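Local coordinates for tyrosine--tRNA ligase (Pyrococcus horikoshii, PDB 2CYC), which binds L-tyrosine and probably joins it to tRNA(Tyr) in two steps, through a tyrosyl-AMP intermediate made with ATP, at residues I90-L95 and L365-S370; A277-R282 and N287-W292; V317-F322 and K326-E331. One frame throughout, in Å; residues are numbered along the deposited sequence.

Interaction 1: I90-L95 and L365-S370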
# COMPACT_ATOMS: atom_id res chain seq x y z
N ILE A 90 -8.86 -5.67 -19.01
CA ILE A 90 -7.56 -5.01 -19.08
C ILE A 90 -6.51 -6.03 -19.54
O ILE A 90 -5.72 -5.76 -20.44
CB ILE A 90 -7.17 -4.43 -17.69
CG1 ILE A 90 -7.95 -3.14 -17.46
CG2 ILE A 90 -5.65 -4.20 -17.60
CD1 ILE A 90 -7.91 -2.64 -16.01
N GLN A 91 -6.54 -7.21 -18.93
CA GLN A 91 -5.59 -8.26 -19.27
C GLN A 91 -5.74 -8.81 -20.69
O GLN A 91 -4.74 -9.10 -21.36
CB GLN A 91 -5.68 -9.38 -18.23
CG GLN A 91 -5.04 -8.94 -16.90
CD GLN A 91 -5.26 -9.91 -15.75
OE1 GLN A 91 -4.43 -10.00 -14.84
NE2 GLN A 91 -6.37 -10.63 -15.78
N GLU A 92 -6.97 -8.93 -21.16
CA GLU A 92 -7.19 -9.43 -22.51
C GLU A 92 -6.68 -8.40 -23.51
O GLU A 92 -6.01 -8.75 -24.50
CB GLU A 92 -8.69 -9.69 -22.74
CG GLU A 92 -9.03 -9.85 -24.21
CD GLU A 92 -10.42 -10.40 -24.43
OE1 GLU A 92 -11.35 -9.99 -23.70
OE2 GLU A 92 -10.58 -11.24 -25.35
N VAL A 93 -6.99 -7.13 -23.26
CA VAL A 93 -6.56 -6.04 -24.12
C VAL A 93 -5.04 -5.93 -24.16
O VAL A 93 -4.45 -5.76 -25.22
CB VAL A 93 -7.14 -4.68 -23.63
CG1 VAL A 93 -6.47 -3.53 -24.37
CG2 VAL A 93 -8.66 -4.64 -23.87
N ALA A 94 -4.42 -6.04 -22.99
CA ALA A 94 -2.97 -5.95 -22.89
C ALA A 94 -2.29 -6.99 -23.78
O ALA A 94 -1.39 -6.68 -24.57
CB ALA A 94 -2.53 -6.13 -21.43
N LEU A 95 -2.73 -8.24 -23.66
CA LEU A 95 -2.17 -9.35 -24.43
C LEU A 95 -2.62 -9.46 -25.88
O LEU A 95 -1.85 -9.86 -26.74
CB LEU A 95 -2.48 -10.67 -23.71
CG LEU A 95 -1.39 -11.22 -22.78
CD1 LEU A 95 -0.78 -10.11 -21.94
CD2 LEU A 95 -1.98 -12.31 -21.91
N LEU A 365 -8.34 -5.22 -33.25
CA LEU A 365 -9.18 -4.03 -33.36
C LEU A 365 -10.65 -4.32 -33.08
O LEU A 365 -11.38 -3.45 -32.60
CB LEU A 365 -9.00 -3.38 -34.73
CG LEU A 365 -7.62 -2.73 -34.90
CD1 LEU A 365 -7.55 -1.98 -36.24
CD2 LEU A 365 -7.37 -1.77 -33.73
N GLU A 366 -11.10 -5.53 -33.38
CA GLU A 366 -12.49 -5.89 -33.11
C GLU A 366 -12.65 -5.91 -31.59
O GLU A 366 -13.63 -5.39 -31.05
CB GLU A 366 -12.82 -7.26 -33.72
CG GLU A 366 -12.66 -7.27 -35.23
CD GLU A 366 -12.93 -8.63 -35.87
OE1 GLU A 366 -12.34 -9.64 -35.42
OE2 GLU A 366 -13.74 -8.68 -36.82
N LEU A 367 -11.67 -6.49 -30.89
CA LEU A 367 -11.73 -6.52 -29.43
C LEU A 367 -11.85 -5.09 -28.91
O LEU A 367 -12.72 -4.80 -28.09
CB LEU A 367 -10.46 -7.16 -28.86
CG LEU A 367 -10.17 -6.89 -27.38
CD1 LEU A 367 -11.32 -7.42 -26.49
CD2 LEU A 367 -8.85 -7.56 -26.99
N MET A 368 -10.99 -4.20 -29.39
CA MET A 368 -11.00 -2.80 -28.96
C MET A 368 -12.34 -2.10 -29.18
O MET A 368 -12.79 -1.34 -28.32
CB MET A 368 -9.90 -2.01 -29.66
CG MET A 368 -8.48 -2.41 -29.25
SD MET A 368 -8.26 -2.46 -27.44
CE MET A 368 -8.10 -0.68 -27.03
N ARG A 369 -12.97 -2.34 -30.33
CA ARG A 369 -14.25 -1.71 -30.61
C ARG A 369 -15.34 -2.19 -29.65
O ARG A 369 -16.32 -1.47 -29.41
CB ARG A 369 -14.68 -1.98 -32.06
CG ARG A 369 -13.87 -1.22 -33.11
CD ARG A 369 -14.49 -1.34 -34.52
NE ARG A 369 -14.43 -2.70 -35.05
CZ ARG A 369 -13.42 -3.20 -35.75
NH1 ARG A 369 -12.35 -2.45 -36.02
NH2 ARG A 369 -13.46 -4.46 -36.18
N SER A 370 -15.17 -3.38 -29.08
CA SER A 370 -16.15 -3.93 -28.16
C SER A 370 -16.00 -3.46 -26.71
O SER A 370 -16.94 -3.59 -25.92
CB SER A 370 -16.09 -5.46 -28.18
OG SER A 370 -14.93 -5.94 -27.53
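Glu92 and Val93 meet Leu367 and Met368 where two helices of the chain pack side by side in an antiparallel helix pair. Helix 87-108 belongs to the Rossmann-type class I core, where together with helix 74-79 it links the parallel strands 69-72 and 117-120. Helix 363-370 lies at the C-terminal end of the chain. The short axes come within 10.4 Å, and their directions differ by 150°. The contact is small, and no hydrogen bond crosses it.

Glu92 comes first. Its CG lies anti to the backbone N (chi1 165°), and the chain beyond is extended, which carries the aliphatic part past the end of Leu367. Glu92 CG touches Leu367 CD2 at 3.6 Å. The other methyl, Leu367 CD1, sits against the carboxylate carbon Glu92 CD at 3.7 Å. Each branch of the leucine therefore meets a different part of the glutamate chain. The carboxylate itself is engaged by Lys96, one turn further on, through a salt bridge at OE2. Lys96 also touches Leu367.

Val93 is next. Val93 and Met368 form the nearest CA pair of the two segments, 7.3 Å apart. Leu367 CD2 reaches between the two residues of helix 87-108 and comes within 4.0 Å of Val93 CA. Leu367 CD2 lies 4.3 Å from Val93 CG2. Val93 also touches Ile42, and Met368 packs on Tyr45 and Tyr97. The bends at chi2 and chi3 fold the Met368 chain back toward helix 87-108. Its thioether crosses the valine at about a right angle and puts Met368 SD 3.7 Å from Val93 CG1.

Interaction 2: A277-R282 and N287-W292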
# COMPACT_ATOMS: atom_id res chain seq x y z
N ALA A 277 -5.33 20.12 -37.68
CA ALA A 277 -4.36 20.35 -36.61
C ALA A 277 -4.03 21.83 -36.42
O ALA A 277 -4.06 22.61 -37.37
CB ALA A 277 -3.07 19.58 -36.90
N PHE A 278 -3.71 22.20 -35.18
CA PHE A 278 -3.35 23.58 -34.86
C PHE A 278 -1.93 23.76 -35.39
O PHE A 278 -1.04 22.97 -35.08
CB PHE A 278 -3.39 23.79 -33.34
CG PHE A 278 -3.08 25.21 -32.91
CD1 PHE A 278 -4.00 26.23 -33.13
CD2 PHE A 278 -1.89 25.51 -32.25
CE1 PHE A 278 -3.74 27.53 -32.69
CE2 PHE A 278 -1.62 26.81 -31.81
CZ PHE A 278 -2.55 27.82 -32.03
N CYS A 279 -1.72 24.80 -36.19
CA CYS A 279 -0.42 25.08 -36.79
C CYS A 279 -0.43 26.48 -37.39
O CYS A 279 -0.46 26.65 -38.61
CB CYS A 279 -0.14 24.04 -37.88
SG CYS A 279 1.46 24.17 -38.72
N PRO A 280 -0.41 27.51 -36.52
CA PRO A 280 -0.43 28.92 -36.94
C PRO A 280 0.77 29.26 -37.80
O PRO A 280 1.90 28.88 -37.48
CB PRO A 280 -0.40 29.69 -35.62
CG PRO A 280 -0.99 28.73 -34.64
CD PRO A 280 -0.38 27.41 -35.06
N ALA A 281 0.53 30.00 -38.87
CA ALA A 281 1.60 30.39 -39.77
C ALA A 281 2.69 31.13 -38.98
O ALA A 281 2.39 31.99 -38.14
CB ALA A 281 1.05 31.30 -40.88
N ARG A 282 3.94 30.76 -39.24
CA ARG A 282 5.12 31.36 -38.60
C ARG A 282 5.26 31.11 -37.10
O ARG A 282 6.28 31.48 -36.51
CB ARG A 282 5.17 32.87 -38.85
CG ARG A 282 5.14 33.25 -40.32
CD ARG A 282 5.57 34.69 -40.52
NE ARG A 282 5.54 35.05 -41.93
CZ ARG A 282 6.06 36.17 -42.43
NH1 ARG A 282 6.65 37.05 -41.63
NH2 ARG A 282 5.97 36.41 -43.74
N ASN A 287 3.43 24.81 -31.44
CA ASN A 287 2.94 24.32 -32.71
C ASN A 287 3.01 22.79 -32.70
O ASN A 287 4.07 22.20 -32.88
CB ASN A 287 3.84 24.90 -33.81
CG ASN A 287 3.32 24.64 -35.21
OD1 ASN A 287 3.47 25.48 -36.10
ND2 ASN A 287 2.73 23.47 -35.42
N PRO A 288 1.86 22.13 -32.48
CA PRO A 288 1.81 20.67 -32.45
C PRO A 288 2.40 20.02 -33.70
O PRO A 288 3.09 19.00 -33.62
CB PRO A 288 0.33 20.38 -32.29
CG PRO A 288 -0.14 21.56 -31.47
CD PRO A 288 0.54 22.71 -32.16
N VAL A 289 2.15 20.62 -34.85
CA VAL A 289 2.67 20.06 -36.08
C VAL A 289 4.19 20.10 -36.14
O VAL A 289 4.82 19.10 -36.51
CB VAL A 289 2.09 20.77 -37.33
CG1 VAL A 289 2.72 20.18 -38.59
CG2 VAL A 289 0.57 20.60 -37.37
N LEU A 290 4.79 21.24 -35.80
CA LEU A 290 6.25 21.34 -35.82
C LEU A 290 6.83 20.39 -34.76
O LEU A 290 7.92 19.86 -34.93
CB LEU A 290 6.72 22.78 -35.55
CG LEU A 290 6.55 23.85 -36.64
CD1 LEU A 290 7.01 25.20 -36.10
CD2 LEU A 290 7.38 23.47 -37.88
N ASP A 291 6.08 20.20 -33.67
CA ASP A 291 6.49 19.32 -32.58
C ASP A 291 6.68 17.90 -33.15
O ASP A 291 7.68 17.24 -32.88
CB ASP A 291 5.41 19.33 -31.50
CG ASP A 291 5.81 18.56 -30.24
OD1 ASP A 291 5.11 17.60 -29.87
OD2 ASP A 291 6.83 18.92 -29.61
N TRP A 292 5.72 17.46 -33.96
CA TRP A 292 5.77 16.14 -34.58
C TRP A 292 6.87 16.08 -35.64
O TRP A 292 7.54 15.05 -35.80
CB TRP A 292 4.41 15.81 -35.21
CG TRP A 292 3.32 15.51 -34.20
CD1 TRP A 292 3.26 15.94 -32.90
CD2 TRP A 292 2.12 14.75 -34.42
NE1 TRP A 292 2.10 15.50 -32.31
CE2 TRP A 292 1.38 14.77 -33.21
CE3 TRP A 292 1.59 14.06 -35.52
CZ2 TRP A 292 0.13 14.12 -33.07
CZ3 TRP A 292 0.35 13.41 -35.39
CH2 TRP A 292 -0.36 13.45 -34.17
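Val289 and Pro288, in the first turn of helix 288-297, pack against the chain that leads away from helix 267-276. Val289 CG2 is the main apolar point. Val289 CG2 lies 3.5 Å from Cys279 CB and 3.8 Å from Ala277 CB, so one methyl touches two residues of the loop. Pro288 CD meets the ring of Phe278 at its edge, in the ring plane, 3.7 Å from Phe278 CD2. Phe278 has its CG anti to the backbone N (chi1 -178°), which sets this ring edge against the proline. Pro288 CD is also 3.3 Å from Phe278 O. The thiol of Cys279 rests beside the amide of Asn287, the N-cap residue of the helix.

Around this first shell, Pro280 CG lies over one face of the Phe278 ring, near its rim. Trp235 makes an edge-to-face contact with the same ring, and Lys340 donates a hydrogen bond to Ala277 O. At the end of the first turn, the carboxylate of Asp291 is bonded to His224 and to Leu227 N.

The loop 277-287 joins helices 267-276 and 288-297 in the mainly helical part that follows the KMSKS region. Helix 322-330 packs on Cys279, Asn287 and Leu290 through Phe329, while helix 336-350 touches Val289 and Leu290 through Leu339.

Interaction 3: V317-F322 and K326-E331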
# COMPACT_ATOMS: atom_id res chain seq x y z
N VAL A 317 10.83 21.65 -52.05
CA VAL A 317 11.93 22.01 -51.17
C VAL A 317 12.24 20.82 -50.28
O VAL A 317 11.34 20.22 -49.68
CB VAL A 317 11.59 23.26 -50.29
CG1 VAL A 317 10.30 23.03 -49.51
CG2 VAL A 317 12.75 23.54 -49.33
N THR A 318 13.52 20.46 -50.21
CA THR A 318 13.95 19.32 -49.41
C THR A 318 14.75 19.80 -48.21
O THR A 318 15.70 20.56 -48.35
CB THR A 318 14.82 18.36 -50.24
OG1 THR A 318 14.03 17.81 -51.29
CG2 THR A 318 15.36 17.23 -49.37
N TYR A 319 14.34 19.37 -47.02
CA TYR A 319 15.04 19.77 -45.80
C TYR A 319 15.88 18.62 -45.26
O TYR A 319 15.51 17.45 -45.40
CB TYR A 319 14.04 20.21 -44.73
CG TYR A 319 13.21 21.40 -45.14
CD1 TYR A 319 11.98 21.23 -45.78
CD2 TYR A 319 13.64 22.70 -44.86
CE1 TYR A 319 11.20 22.33 -46.14
CE2 TYR A 319 12.87 23.80 -45.22
CZ TYR A 319 11.65 23.61 -45.85
OH TYR A 319 10.88 24.70 -46.19
N THR A 320 17.02 18.96 -44.66
CA THR A 320 17.91 17.95 -44.11
C THR A 320 17.95 18.00 -42.60
O THR A 320 18.28 17.01 -41.95
CB THR A 320 19.34 18.12 -44.65
OG1 THR A 320 19.82 19.43 -44.34
CG2 THR A 320 19.37 17.90 -46.16
N THR A 321 17.63 19.16 -42.03
CA THR A 321 17.61 19.29 -40.58
C THR A 321 16.35 20.03 -40.16
O THR A 321 15.78 20.80 -40.94
CB THR A 321 18.83 20.07 -40.05
OG1 THR A 321 18.70 21.45 -40.40
CG2 THR A 321 20.12 19.51 -40.63
N PHE A 322 15.90 19.78 -38.94
CA PHE A 322 14.71 20.44 -38.44
C PHE A 322 14.92 21.94 -38.42
O PHE A 322 14.02 22.71 -38.78
CB PHE A 322 14.38 19.95 -37.03
CG PHE A 322 13.24 20.70 -36.40
CD1 PHE A 322 11.96 20.62 -36.94
CD2 PHE A 322 13.45 21.50 -35.29
CE1 PHE A 322 10.91 21.33 -36.38
CE2 PHE A 322 12.40 22.21 -34.71
CZ PHE A 322 11.13 22.13 -35.27
N LYS A 326 12.39 24.77 -39.63
CA LYS A 326 11.85 25.69 -38.64
C LYS A 326 12.08 27.15 -39.08
O LYS A 326 11.19 27.99 -38.95
CB LYS A 326 12.49 25.44 -37.28
CG LYS A 326 11.97 26.32 -36.17
CD LYS A 326 12.70 26.02 -34.87
CE LYS A 326 12.16 26.87 -33.74
NZ LYS A 326 12.86 26.63 -32.46
N ARG A 327 13.28 27.43 -39.58
CA ARG A 327 13.63 28.77 -40.05
C ARG A 327 12.68 29.16 -41.19
O ARG A 327 12.06 30.21 -41.16
CB ARG A 327 15.08 28.78 -40.57
CG ARG A 327 15.60 30.15 -41.00
CD ARG A 327 16.21 30.94 -39.84
NE ARG A 327 17.48 30.37 -39.35
CZ ARG A 327 17.57 29.36 -38.49
NH1 ARG A 327 18.77 28.92 -38.12
NH2 ARG A 327 16.48 28.80 -37.98
N ASP A 328 12.58 28.29 -42.18
CA ASP A 328 11.70 28.52 -43.32
C ASP A 328 10.26 28.74 -42.89
O ASP A 328 9.53 29.50 -43.52
CB ASP A 328 11.78 27.33 -44.27
CG ASP A 328 12.55 27.65 -45.54
OD1 ASP A 328 13.51 28.44 -45.46
OD2 ASP A 328 12.20 27.10 -46.60
N PHE A 329 9.84 28.09 -41.81
CA PHE A 329 8.47 28.24 -41.33
C PHE A 329 8.32 29.58 -40.61
O PHE A 329 7.36 30.32 -40.84
CB PHE A 329 8.09 27.10 -40.38
CG PHE A 329 6.61 27.04 -40.06
CD1 PHE A 329 5.72 26.40 -40.93
CD2 PHE A 329 6.11 27.66 -38.92
CE1 PHE A 329 4.35 26.39 -40.67
CE2 PHE A 329 4.74 27.66 -38.65
CZ PHE A 329 3.86 27.02 -39.52
N ALA A 330 9.27 29.88 -39.73
CA ALA A 330 9.23 31.13 -38.98
C ALA A 330 9.24 32.33 -39.92
O ALA A 330 8.58 33.34 -39.65
CB ALA A 330 10.42 31.21 -38.02
N GLU A 331 9.98 32.21 -41.01
CA GLU A 331 10.08 33.29 -41.99
C GLU A 331 8.94 33.32 -43.01
O GLU A 331 8.97 34.10 -43.96
CB GLU A 331 11.42 33.21 -42.73
CG GLU A 331 12.62 33.45 -41.81
CD GLU A 331 13.96 33.17 -42.48
OE1 GLU A 331 15.00 33.37 -41.82
OE2 GLU A 331 13.98 32.75 -43.66
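Tyr319 keeps CG beside its backbone N, anti to the carbonyl carbon (chi1 -61°), and this sends the ring from strand 317-319 toward Asp328. The first torsion of Asp328 lies away from a staggered position, and its carboxylate meets the tyrosine end. The phenol donates a hydrogen bond from Tyr319 OH to Asp328 OD2 at 2.8 Å. It arrives on the anti side of the carboxylate oxygen, 24° out of the carboxylate plane. Ring and carboxylate stand almost perpendicular, 85° apart, and Asp328 lies at the ring edge. Val317 CG2 sits over one ring face, and Leu325 and Leu334 also touch the tyrosine.

A phenylalanine in place of Tyr319 would keep the ring but would probably leave the Asp328 carboxylate without this donor.

The second meeting is inside the helix. Lys326 N donates to Phe322 O at 2.8 Å, a nearly straight bond. Lys326 CB stands over one face of the Phe322 ring in a CH-pi contact, 4.3 Å from its centroid. The extended lysine chain runs on past the ring, and Lys326 CD reaches Phe322 CE2 at 3.8 Å.

Thr321 is the N-cap of helix 322-330, and its OG1 is bonded to Glu324 N. Strand 317-319 pairs antiparallel with strand 305-307, so the arrangement is a two-stranded hairpin running into an N-capped helix.

In the fold
Interactions 2 and 3 are neighbours, with centres 13 Å apart. They follow one another along the chain and meet through Phe329, whose CE2 lies 3.3 Å from Pro280 O. They thus share one helical region after the KMSKS region. Interaction 1 lies apart. Its centre is 33 Å from that of interaction 2 and 41 Å from that of interaction 3, and its nearest atoms are about 17 Å and about 30 Å away. Its two segments bracket both other contacts in sequence. None of the three lies at an annotated site; the Val93 side chain of interaction 1 is about 14 Å from the bound tyrosine.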